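PDB 1JAK: beta-N-acetylhexosaminidase from Streptomyces plicatus, which hydrolyses terminal beta-linked N-acetylhexosamine residues as a family 20 glycoside hydrolase, probably by substrate-assisted catalysis. Local coordinates for residues D14-R26 / P141-D153. Numbering follows the deposited sequence.
Sequences DRKAPVRPTPLDR and PGPWLVAGGTIED
Leu24 packs against Ala147 and Ile151 at the tight end of this contact. Ala147 CB sits between Leu24 CB, at 4.0 Å, and Thr22 O, at 3.4 Å. With Leu24 CG anti to the backbone N (chi1 -173°), the branched end lies against Ile151. CD1 meets Ile151 CD1 at 3.6 Å; the two side chains run alongside one another in opposite senses. CD2 lies over the backbone of Gly148 to Thr150, 3.8 Å from Gly149 CA. A side chain at Gly149 would run into that methyl, and the backbone angles there also favour glycine. Leu24 O is buried here without a polar partner; Ile151 CD1 sits against it. Shortening Leu24 to an alanine would remove both methyls, and is likely to open a gap beside Ile151 and strip the Gly148-Thr150 backbone of the apolar cover that CD2 gives.

Pro21 continues the apolar row. Its CB touches Leu145 CB at 3.7 Å, and the two side chains cross at a slant. Leu145 CD1 reaches the Pro21 ring at CD and also meets Val19 O. No direct hydrogen bond joins the two segments. Beside Ala147, a water accepts from Ala147 N and donates to Thr22 O, 2.8 Å from each.

The other end is looser. Val19 and Arg20 are exposed. Arg20 bends at chi2 and chi3, which brings NH2 to 4.0 Å from Leu145 CD1. One face of its guanidinium lies against Pro21 CD. Ala17 CB touches Gly142 O at 3.2 Å, and a water donates to both Pro18 O and Pro143 O.

The contact lays the N-terminal loop along strand 145-153 of the non-catalytic mixed-sheet domain, far from the inhibitor pocket. Leu24 also touches Val34 and Pro36 of strand 33-36, which pairs antiparallel with strand 145-153, and Leu129 of helix 116-129. Ile151 meets Thr125 of that helix and Tyr100 of strand 100-105.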
ATOM      1  N   ASP A  14     -16.802  10.027  26.715  1.00 41.22           N
ATOM      2  CA  ASP A  14     -15.895   8.854  26.885  1.00 41.01           C
ATOM      3  C   ASP A  14     -15.378   8.362  25.535  1.00 39.85           C
ATOM      4  O   ASP A  14     -15.243   7.159  25.309  1.00 39.87           O
ATOM      5  CB  ASP A  14     -16.636   7.724  27.611  1.00 42.44           C
ATOM      6  CG  ASP A  14     -17.879   7.266  26.867  1.00 43.81           C
ATOM      7  OD1 ASP A  14     -18.660   8.133  26.424  1.00 45.30           O
ATOM      8  OD2 ASP A  14     -18.083   6.038  26.736  1.00 43.41           O
ATOM      9  N   ARG A  15     -15.083   9.308  24.646  1.00 38.32           N
ATOM     10  CA  ARG A  15     -14.582   9.003  23.307  1.00 36.80           C
ATOM     11  C   ARG A  15     -13.280   8.207  23.334  1.00 35.62           C
ATOM     12  O   ARG A  15     -13.115   7.247  22.580  1.00 34.70           O
ATOM     13  CB  ARG A  15     -14.341  10.300  22.524  1.00 36.07           C
ATOM     14  CG  ARG A  15     -15.566  11.175  22.350  1.00 35.86           C
ATOM     15  CD  ARG A  15     -15.230  12.499  21.661  1.00 34.08           C
ATOM     16  NE  ARG A  15     -14.687  12.323  20.314  1.00 32.46           N
ATOM     17  CZ  ARG A  15     -13.391  12.344  20.012  1.00 30.88           C
ATOM     18  NH1 ARG A  15     -12.487  12.536  20.963  1.00 30.73           N
ATOM     19  NH2 ARG A  15     -12.998  12.176  18.755  1.00 28.51           N
ATOM     20  N   LYS A  16     -12.363   8.617  24.204  1.00 34.86           N
ATOM     21  CA  LYS A  16     -11.052   7.981  24.326  1.00 34.37           C
ATOM     22  C   LYS A  16     -11.068   6.638  25.052  1.00 32.32           C
ATOM     23  O   LYS A  16     -10.309   5.728  24.710  1.00 31.33           O
ATOM     24  CB  LYS A  16     -10.080   8.929  25.037  1.00 36.53           C
ATOM     25  CG  LYS A  16      -9.861  10.268  24.335  1.00 38.50           C
ATOM     26  CD  LYS A  16     -11.100  11.155  24.386  1.00 39.30           C
ATOM     27  CE  LYS A  16     -10.844  12.501  23.721  1.00 40.25           C
ATOM     28  NZ  LYS A  16     -12.048  13.382  23.741  1.00 40.22           N
ATOM     29  N   ALA A  17     -11.925   6.517  26.059  1.00 30.64           N
ATOM     30  CA  ALA A  17     -12.024   5.282  26.826  1.00 28.90           C
ATOM     31  C   ALA A  17     -13.488   4.984  27.123  1.00 27.58           C
ATOM     32  O   ALA A  17     -13.965   5.207  28.237  1.00 27.65           O
ATOM     33  CB  ALA A  17     -11.236   5.409  28.125  1.00 30.33           C
ATOM     34  N   PRO A  18     -14.220   4.474  26.120  1.00 25.60           N
ATOM     35  CA  PRO A  18     -15.642   4.133  26.234  1.00 23.82           C
ATOM     36  C   PRO A  18     -15.970   3.237  27.422  1.00 22.69           C
ATOM     37  O   PRO A  18     -15.160   2.403  27.831  1.00 21.68           O
ATOM     38  CB  PRO A  18     -15.936   3.442  24.905  1.00 24.45           C
ATOM     39  CG  PRO A  18     -14.991   4.114  23.963  1.00 25.66           C
ATOM     40  CD  PRO A  18     -13.720   4.167  24.767  1.00 25.00           C
ATOM     41  N   VAL A  19     -17.168   3.416  27.968  1.00 20.67           N
ATOM     42  CA  VAL A  19     -17.625   2.618  29.098  1.00 20.48           C
ATOM     43  C   VAL A  19     -17.795   1.169  28.653  1.00 20.37           C
ATOM     44  O   VAL A  19     -17.424   0.238  29.368  1.00 19.69           O
ATOM     45  CB  VAL A  19     -18.983   3.133  29.630  1.00 19.99           C
ATOM     46  CG1 VAL A  19     -19.500   2.212  30.727  1.00 19.74           C
ATOM     47  CG2 VAL A  19     -18.829   4.552  30.153  1.00 21.10           C
ATOM     48  N   ARG A  20     -18.355   0.991  27.460  1.00 20.54           N
ATOM     49  CA  ARG A  20     -18.585  -0.337  26.905  1.00 22.53           C
ATOM     50  C   ARG A  20     -17.707  -0.566  25.674  1.00 22.26           C
ATOM     51  O   ARG A  20     -17.233   0.386  25.054  1.00 21.66           O
ATOM     52  CB  ARG A  20     -20.063  -0.488  26.537  1.00 24.89           C
ATOM     53  CG  ARG A  20     -20.998  -0.284  27.722  1.00 28.93           C
ATOM     54  CD  ARG A  20     -21.695  -1.575  28.139  1.00 33.35           C
ATOM     55  NE  ARG A  20     -20.796  -2.726  28.224  1.00 37.33           N
ATOM     56  CZ  ARG A  20     -19.705  -2.788  28.986  1.00 40.17           C
ATOM     57  NH1 ARG A  20     -19.355  -1.759  29.745  1.00 40.88           N
ATOM     58  NH2 ARG A  20     -18.966  -3.889  28.994  1.00 41.98           N
ATOM     59  N   PRO A  21     -17.478  -1.834  25.307  1.00 22.36           N
ATOM     60  CA  PRO A  21     -16.645  -2.127  24.138  1.00 21.94           C
ATOM     61  C   PRO A  21     -17.307  -1.733  22.822  1.00 21.42           C
ATOM     62  O   PRO A  21     -18.533  -1.764  22.699  1.00 19.98           O
ATOM     63  CB  PRO A  21     -16.427  -3.633  24.243  1.00 22.71           C
ATOM     64  CG  PRO A  21     -17.706  -4.105  24.848  1.00 23.98           C
ATOM     65  CD  PRO A  21     -17.962  -3.077  25.932  1.00 22.91           C
ATOM     66  N   THR A  22     -16.492  -1.356  21.843  1.00 20.84           N
ATOM     67  CA  THR A  22     -17.019  -0.977  20.540  1.00 21.96           C
ATOM     68  C   THR A  22     -17.609  -2.238  19.913  1.00 19.50           C
ATOM     69  O   THR A  22     -17.130  -3.344  20.163  1.00 18.02           O
ATOM     70  CB  THR A  22     -15.911  -0.421  19.618  1.00 25.26           C
ATOM     71  OG1 THR A  22     -14.935  -1.441  19.367  1.00 28.58           O
ATOM     72  CG2 THR A  22     -15.227   0.776  20.268  1.00 27.69           C
ATOM     73  N   PRO A  23     -18.665  -2.088  19.095  1.00 18.22           N
ATOM     74  CA  PRO A  23     -19.306  -3.236  18.445  1.00 17.08           C
ATOM     75  C   PRO A  23     -18.311  -4.116  17.698  1.00 15.48           C
ATOM     76  O   PRO A  23     -17.369  -3.620  17.085  1.00 16.08           O
ATOM     77  CB  PRO A  23     -20.321  -2.577  17.515  1.00 16.77           C
ATOM     78  CG  PRO A  23     -20.699  -1.340  18.274  1.00 18.38           C
ATOM     79  CD  PRO A  23     -19.356  -0.836  18.743  1.00 17.86           C
ATOM     80  N   LEU A  24     -18.535  -5.425  17.751  1.00 14.33           N
ATOM     81  CA  LEU A  24     -17.656  -6.390  17.100  1.00 13.70           C
ATOM     82  C   LEU A  24     -17.512  -6.182  15.593  1.00 15.06           C
ATOM     83  O   LEU A  24     -16.497  -6.552  15.008  1.00 14.56           O
ATOM     84  CB  LEU A  24     -18.156  -7.813  17.378  1.00 14.00           C
ATOM     85  CG  LEU A  24     -17.289  -8.987  16.914  1.00 13.83           C
ATOM     86  CD1 LEU A  24     -15.956  -8.967  17.651  1.00 13.58           C
ATOM     87  CD2 LEU A  24     -18.020 -10.302  17.178  1.00 14.41           C
ATOM     88  N   ASP A  25     -18.522  -5.583  14.968  1.00 15.71           N
ATOM     89  CA  ASP A  25     -18.491  -5.360  13.523  1.00 16.94           C
ATOM     90  C   ASP A  25     -17.910  -4.007  13.130  1.00 16.34           C
ATOM     91  O   ASP A  25     -17.724  -3.731  11.943  1.00 15.95           O
ATOM     92  CB  ASP A  25     -19.906  -5.448  12.951  1.00 19.79           C
ATOM     93  CG  ASP A  25     -20.744  -4.229  13.298  1.00 23.27           C
ATOM     94  OD1 ASP A  25     -20.936  -3.957  14.500  1.00 24.01           O
ATOM     95  OD2 ASP A  25     -21.207  -3.534  12.368  1.00 27.99           O
ATOM     96  N   ARG A  26     -17.628  -3.163  14.113  1.00 15.22           N
ATOM     97  CA  ARG A  26     -17.117  -1.830  13.821  1.00 14.72           C
ATOM     98  C   ARG A  26     -15.622  -1.793  13.538  1.00 15.37           C
ATOM     99  O   ARG A  26     -14.844  -1.227  14.307  1.00 14.48           O
ATOM    100  CB  ARG A  26     -17.471  -0.879  14.968  1.00 16.56           C
ATOM    101  CG  ARG A  26     -17.282   0.596  14.641  1.00 18.64           C
ATOM    102  CD  ARG A  26     -18.195   1.455  15.504  1.00 22.00           C
ATOM    103  NE  ARG A  26     -19.603   1.166  15.239  1.00 24.19           N
ATOM    104  CZ  ARG A  26     -20.620   1.708  15.901  1.00 26.89           C
ATOM    105  NH1 ARG A  26     -20.394   2.575  16.881  1.00 27.44           N
ATOM    106  NH2 ARG A  26     -21.866   1.384  15.585  1.00 28.07           N
ATOM    107  N   PRO A 141      -5.865   3.916  31.847  1.00 20.48           N
ATOM    108  CA  PRO A 141      -6.747   3.108  32.696  1.00 21.39           C
ATOM    109  C   PRO A 141      -7.542   2.052  31.938  1.00 21.03           C
ATOM    110  O   PRO A 141      -8.007   1.079  32.526  1.00 21.76           O
ATOM    111  CB  PRO A 141      -7.674   4.150  33.327  1.00 21.93           C
ATOM    112  CG  PRO A 141      -6.905   5.429  33.229  1.00 22.12           C
ATOM    113  CD  PRO A 141      -6.272   5.329  31.878  1.00 20.66           C
ATOM    114  N   GLY A 142      -7.694   2.241  30.633  1.00 21.03           N
ATOM    115  CA  GLY A 142      -8.479   1.303  29.856  1.00 20.87           C
ATOM    116  C   GLY A 142      -9.923   1.762  29.968  1.00 22.59           C
ATOM    117  O   GLY A 142     -10.166   2.969  29.953  1.00 23.50           O
ATOM    118  N   PRO A 143     -10.900   0.851  30.107  1.00 21.27           N
ATOM    119  CA  PRO A 143     -10.794  -0.613  30.172  1.00 20.16           C
ATOM    120  C   PRO A 143     -10.382  -1.205  28.827  1.00 18.78           C
ATOM    121  O   PRO A 143     -10.762  -0.687  27.777  1.00 17.70           O
ATOM    122  CB  PRO A 143     -12.209  -1.052  30.556  1.00 22.17           C
ATOM    123  CG  PRO A 143     -12.828   0.175  31.156  1.00 23.94           C
ATOM    124  CD  PRO A 143     -12.299   1.270  30.291  1.00 23.68           C
ATOM    125  N   TRP A 144      -9.624  -2.296  28.863  1.00 15.74           N
ATOM    126  CA  TRP A 144      -9.168  -2.951  27.640  1.00 14.85           C
ATOM    127  C   TRP A 144     -10.159  -4.036  27.244  1.00 14.61           C
ATOM    128  O   TRP A 144      -9.864  -5.230  27.305  1.00 14.85           O
ATOM    129  CB  TRP A 144      -7.769  -3.531  27.864  1.00 13.02           C
ATOM    130  CG  TRP A 144      -6.819  -2.488  28.364  1.00 13.04           C
ATOM    131  CD1 TRP A 144      -6.194  -2.456  29.580  1.00 13.25           C
ATOM    132  CD2 TRP A 144      -6.440  -1.285  27.685  1.00 12.30           C
ATOM    133  NE1 TRP A 144      -5.452  -1.303  29.700  1.00 13.35           N
ATOM    134  CE2 TRP A 144      -5.585  -0.567  28.552  1.00 12.96           C
ATOM    135  CE3 TRP A 144      -6.742  -0.742  26.427  1.00 12.26           C
ATOM    136  CZ2 TRP A 144      -5.028   0.666  28.201  1.00 12.71           C
ATOM    137  CZ3 TRP A 144      -6.188   0.486  26.079  1.00 11.75           C
ATOM    138  CH2 TRP A 144      -5.339   1.176  26.964  1.00 13.64           C
ATOM    139  N   LEU A 145     -11.341  -3.596  26.822  1.00 14.70           N
ATOM    140  CA  LEU A 145     -12.423  -4.487  26.435  1.00 15.92           C
ATOM    141  C   LEU A 145     -12.431  -4.881  24.963  1.00 15.54           C
ATOM    142  O   LEU A 145     -12.104  -4.079  24.089  1.00 16.64           O
ATOM    143  CB  LEU A 145     -13.763  -3.831  26.775  1.00 17.40           C
ATOM    144  CG  LEU A 145     -14.010  -3.521  28.251  1.00 20.48           C
ATOM    145  CD1 LEU A 145     -15.221  -2.608  28.396  1.00 21.99           C
ATOM    146  CD2 LEU A 145     -14.213  -4.821  29.008  1.00 21.42           C
ATOM    147  N   VAL A 146     -12.814  -6.127  24.710  1.00 14.33           N
ATOM    148  CA  VAL A 146     -12.914  -6.667  23.361  1.00 14.47           C
ATOM    149  C   VAL A 146     -14.281  -7.336  23.249  1.00 14.71           C
ATOM    150  O   VAL A 146     -14.534  -8.355  23.894  1.00 15.87           O
ATOM    151  CB  VAL A 146     -11.823  -7.722  23.086  1.00 14.07           C
ATOM    152  CG1 VAL A 146     -11.943  -8.235  21.653  1.00 14.26           C
ATOM    153  CG2 VAL A 146     -10.446  -7.119  23.326  1.00 12.50           C
ATOM    154  N   ALA A 147     -15.158  -6.755  22.438  1.00 14.58           N
ATOM    155  CA  ALA A 147     -16.506  -7.284  22.249  1.00 14.57           C
ATOM    156  C   ALA A 147     -16.522  -8.806  22.114  1.00 14.67           C
ATOM    157  O   ALA A 147     -15.646  -9.397  21.481  1.00 14.03           O
ATOM    158  CB  ALA A 147     -17.148  -6.643  21.024  1.00 14.76           C
ATOM    159  N   GLY A 148     -17.529  -9.434  22.714  1.00 14.42           N
ATOM    160  CA  GLY A 148     -17.635 -10.878  22.652  1.00 14.58           C
ATOM    161  C   GLY A 148     -18.245 -11.385  21.358  1.00 14.88           C
ATOM    162  O   GLY A 148     -19.078 -10.716  20.746  1.00 16.24           O
ATOM    163  N   GLY A 149     -17.823 -12.572  20.935  1.00 14.83           N
ATOM    164  CA  GLY A 149     -18.360 -13.142  19.715  1.00 14.63           C
ATOM    165  C   GLY A 149     -17.305 -13.772  18.830  1.00 14.50           C
ATOM    166  O   GLY A 149     -16.176 -14.020  19.258  1.00 15.58           O
ATOM    167  N   THR A 150     -17.674 -14.024  17.581  1.00 13.70           N
ATOM    168  CA  THR A 150     -16.760 -14.636  16.635  1.00 13.66           C
ATOM    169  C   THR A 150     -16.723 -13.903  15.302  1.00 14.08           C
ATOM    170  O   THR A 150     -17.757 -13.500  14.773  1.00 13.68           O
ATOM    171  CB  THR A 150     -17.150 -16.100  16.360  1.00 15.17           C
ATOM    172  OG1 THR A 150     -16.994 -16.871  17.558  1.00 14.76           O
ATOM    173  CG2 THR A 150     -16.278 -16.689  15.259  1.00 14.25           C
ATOM    174  N   ILE A 151     -15.515 -13.733  14.778  1.00 13.93           N
ATOM    175  CA  ILE A 151     -15.306 -13.095  13.486  1.00 13.59           C
ATOM    176  C   ILE A 151     -14.557 -14.106  12.622  1.00 13.30           C
ATOM    177  O   ILE A 151     -13.558 -14.675  13.057  1.00 14.24           O
ATOM    178  CB  ILE A 151     -14.426 -11.811  13.588  1.00 11.80           C
ATOM    179  CG1 ILE A 151     -15.195 -10.688  14.285  1.00 13.50           C
ATOM    180  CG2 ILE A 151     -13.990 -11.368  12.190  1.00 14.82           C
ATOM    181  CD1 ILE A 151     -14.400  -9.395  14.428  1.00 13.47           C
ATOM    182  N   GLU A 152     -15.059 -14.353  11.418  1.00 13.67           N
ATOM    183  CA  GLU A 152     -14.400 -15.257  10.479  1.00 13.34           C
ATOM    184  C   GLU A 152     -14.153 -14.331   9.302  1.00 13.65           C
ATOM    185  O   GLU A 152     -15.091 -13.761   8.746  1.00 12.93           O
ATOM    186  CB  GLU A 152     -15.310 -16.426  10.112  1.00 17.94           C
ATOM    187  CG  GLU A 152     -15.643 -17.296  11.316  1.00 22.07           C
ATOM    188  CD  GLU A 152     -16.162 -18.665  10.935  1.00 26.37           C
ATOM    189  OE1 GLU A 152     -15.358 -19.500  10.465  1.00 29.10           O
ATOM    190  OE2 GLU A 152     -17.375 -18.904  11.101  1.00 29.75           O
ATOM    191  N   ASP A 153     -12.889 -14.192   8.923  1.00 11.96           N
ATOM    192  CA  ASP A 153     -12.514 -13.227   7.898  1.00 12.13           C
ATOM    193  C   ASP A 153     -11.504 -13.719   6.854  1.00 11.22           C
ATOM    194  O   ASP A 153     -10.477 -14.293   7.198  1.00 11.89           O
ATOM    195  CB  ASP A 153     -11.945 -12.021   8.655  1.00 10.87           C
ATOM    196  CG  ASP A 153     -12.071 -10.716   7.906  1.00 10.81           C
ATOM    197  OD1 ASP A 153     -12.740 -10.664   6.855  1.00 11.40           O
ATOM    198  OD2 ASP A 153     -11.491  -9.726   8.404  1.00 11.30           O
TER
HETATM  199  O   HOH W   1     -12.667   1.266  26.968  1.00 21.63           O
HETATM  200  O   HOH W   2     -14.687  -4.372  21.024  1.00 15.76           O